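Local coordinates for protein putative methylthioribose-1-phosphate isomerase (Pyrococcus horikoshii OT3, PDB 6A34) that probably interconverts 5-methylthioribose 1-phosphate and 5-methylthioribulose 1-phosphate, an isomerisation in the methionine salvage pathway, at residues A[144-149]-A[335-340]. Residues are numbered along the deposited sequence; the frame is centred on the assembly and turned at random.
Sequences VEANLR and ITDRGV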
loop_
_atom_site.group_PDB
_atom_site.type_symbol
_atom_site.label_atom_id
_atom_site.label_comp_id
_atom_site.label_asym_id
_atom_site.label_seq_id
_atom_site.Cartn_x
_atom_site.Cartn_y
_atom_site.Cartn_z
ATOM N N VAL A 144 -17.686 2.244 25.679
ATOM C CA VAL A 144 -17.408 3.657 25.624
ATOM C C VAL A 144 -16.522 4.034 26.806
ATOM O O VAL A 144 -15.614 4.855 26.630
ATOM C CB VAL A 144 -18.674 4.530 25.531
ATOM C CG1 VAL A 144 -18.338 6.021 25.525
ATOM C CG2 VAL A 144 -19.479 4.203 24.287
ATOM N N GLU A 145 -16.730 3.415 27.972
ATOM C CA GLU A 145 -15.947 3.862 29.123
ATOM C C GLU A 145 -14.554 3.219 29.102
ATOM O O GLU A 145 -13.599 3.824 29.547
ATOM C CB GLU A 145 -16.726 3.804 30.440
ATOM C CG GLU A 145 -17.370 2.496 30.812
ATOM C CD GLU A 145 -18.526 2.634 31.806
ATOM O OE1 GLU A 145 -18.885 1.622 32.427
ATOM O OE2 GLU A 145 -19.093 3.740 31.927
ATOM N N ALA A 146 -14.421 2.051 28.488
ATOM C CA ALA A 146 -13.110 1.443 28.271
ATOM C C ALA A 146 -12.300 2.369 27.361
ATOM O O ALA A 146 -11.141 2.629 27.603
ATOM C CB ALA A 146 -13.260 0.067 27.678
ATOM N N ASN A 147 -12.955 2.918 26.341
ATOM C CA ASN A 147 -12.305 3.762 25.357
ATOM C C ASN A 147 -11.878 5.077 26.006
ATOM O O ASN A 147 -10.779 5.584 25.727
ATOM C CB ASN A 147 -13.180 3.972 24.123
ATOM C CG ASN A 147 -13.394 2.676 23.380
ATOM O OD1 ASN A 147 -12.606 1.737 23.536
ATOM N ND2 ASN A 147 -14.432 2.629 22.562
ATOM N N LEU A 148 -12.716 5.603 26.901
ATOM C CA LEU A 148 -12.379 6.833 27.574
ATOM C C LEU A 148 -11.077 6.672 28.378
ATOM O O LEU A 148 -10.194 7.518 28.321
ATOM C CB LEU A 148 -13.528 7.231 28.488
ATOM C CG LEU A 148 -14.563 8.151 27.873
ATOM C CD1 LEU A 148 -15.737 8.328 28.842
ATOM C CD2 LEU A 148 -13.949 9.491 27.521
ATOM N N ARG A 149 -10.974 5.578 29.121
ATOM C CA ARG A 149 -9.803 5.286 29.931
ATOM C C ARG A 149 -8.568 5.105 29.033
ATOM O O ARG A 149 -7.523 5.721 29.291
ATOM C CB ARG A 149 -10.051 4.044 30.790
ATOM C CG ARG A 149 -11.047 4.255 31.929
ATOM C CD ARG A 149 -11.186 3.065 32.856
ATOM N NE ARG A 149 -11.464 1.787 32.197
ATOM C CZ ARG A 149 -12.673 1.248 32.061
ATOM N NH1 ARG A 149 -13.744 1.976 32.335
ATOM N NH2 ARG A 149 -12.800 -0.015 31.671
ATOM N N ILE A 335 -1.124 -0.010 25.664
ATOM C CA ILE A 335 -2.061 0.872 26.297
ATOM C C ILE A 335 -3.384 0.118 26.414
ATOM O O ILE A 335 -3.932 -0.306 25.403
ATOM C CB ILE A 335 -2.205 2.188 25.518
ATOM C CG1 ILE A 335 -0.858 2.857 25.265
ATOM C CG2 ILE A 335 -3.149 3.123 26.255
ATOM C CD1 ILE A 335 -0.853 3.798 24.096
ATOM N N THR A 336 -3.838 -0.093 27.653
ATOM C CA THR A 336 -5.106 -0.760 27.920
ATOM C C THR A 336 -6.028 0.175 28.707
ATOM O O THR A 336 -5.630 1.246 29.151
ATOM C CB THR A 336 -4.960 -2.064 28.710
ATOM O OG1 THR A 336 -4.849 -1.733 30.091
ATOM C CG2 THR A 336 -3.807 -2.917 28.241
ATOM N N ASP A 337 -7.272 -0.273 28.880
ATOM C CA ASP A 337 -8.295 0.501 29.598
ATOM C C ASP A 337 -8.044 0.401 31.108
ATOM O O ASP A 337 -8.786 1.017 31.857
ATOM C CB ASP A 337 -9.700 0.009 29.257
ATOM C CG ASP A 337 -9.937 -1.436 29.661
ATOM O OD1 ASP A 337 -9.203 -2.327 29.158
ATOM O OD2 ASP A 337 -10.851 -1.661 30.482
ATOM N N ARG A 338 -6.999 -0.335 31.528
ATOM C CA ARG A 338 -6.625 -0.432 32.956
ATOM C C ARG A 338 -5.155 -0.047 33.152
ATOM O O ARG A 338 -4.540 -0.470 34.086
ATOM C CB ARG A 338 -6.945 -1.832 33.496
ATOM C CG ARG A 338 -8.435 -2.190 33.488
ATOM C CD ARG A 338 -9.298 -1.259 34.360
ATOM N NE ARG A 338 -10.738 -1.569 34.437
ATOM C CZ ARG A 338 -11.681 -0.756 34.947
ATOM N NH1 ARG A 338 -11.348 0.381 35.537
ATOM N NH2 ARG A 338 -12.959 -1.079 34.844
ATOM N N GLY A 339 -4.614 0.790 32.267
ATOM C CA GLY A 339 -3.248 1.279 32.394
ATOM C C GLY A 339 -2.339 0.705 31.318
ATOM O O GLY A 339 -2.752 -0.177 30.535
ATOM N N VAL A 340 -1.115 1.242 31.256
ATOM C CA VAL A 340 -0.160 0.908 30.238
ATOM C C VAL A 340 0.722 -0.201 30.800
ATOM O O VAL A 340 1.186 -0.065 31.902
ATOM C CB VAL A 340 0.695 2.102 29.811
ATOM C CG1 VAL A 340 1.623 1.692 28.678
ATOM C CG2 VAL A 340 -0.132 3.314 29.418
#
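The type I beta turn from Thr336 to Gly339, a two-residue hairpin loop joining strands 333-336 and 339-341 at one edge of the Rossmann-like sheet, meets helix 125-157 through Arg149 and Asp337. Arg149 grips Asp337 side-on with two nitrogens: NE donates to the backbone O of Asp337 (2.8 Å), which sits in the guanidinium plane, although the bond is bent (146° at the hydrogen), while NH2 donates to OD2 (2.8 Å), using that oxygen's anti lone pair. The bend at chi3 (-52°) turns the Arg149 head back alongside Asp337. The other carboxylate oxygen, OD1, accepts from the backbone N of Leu281, so both oxygens are engaged. Ala146 packs its CB against CB of Asp337 at 3.9 Å. Over one guanidinium face of Arg149 the Arg338 head lies stacked, planes only 11° apart and centres 3.6 Å apart; CA of Ala146 flanks the opposite face. Within the turn, the hydroxyl OG1 of Thr336 accepts from N of Arg338 (2.9 Å), an ST turn, and donates to O of Gly339. An alanine in place of Arg149 is likely to cost Asp337 its close salt-bridge partner and its backbone O the NE donor, and to leave the Arg338 head without the group it stacks on. OD2 also forms a long salt bridge to NE of Arg338, by charge alone, so the shared carboxylate probably compensates both stacked cations, tying helix to hairpin electrostatically.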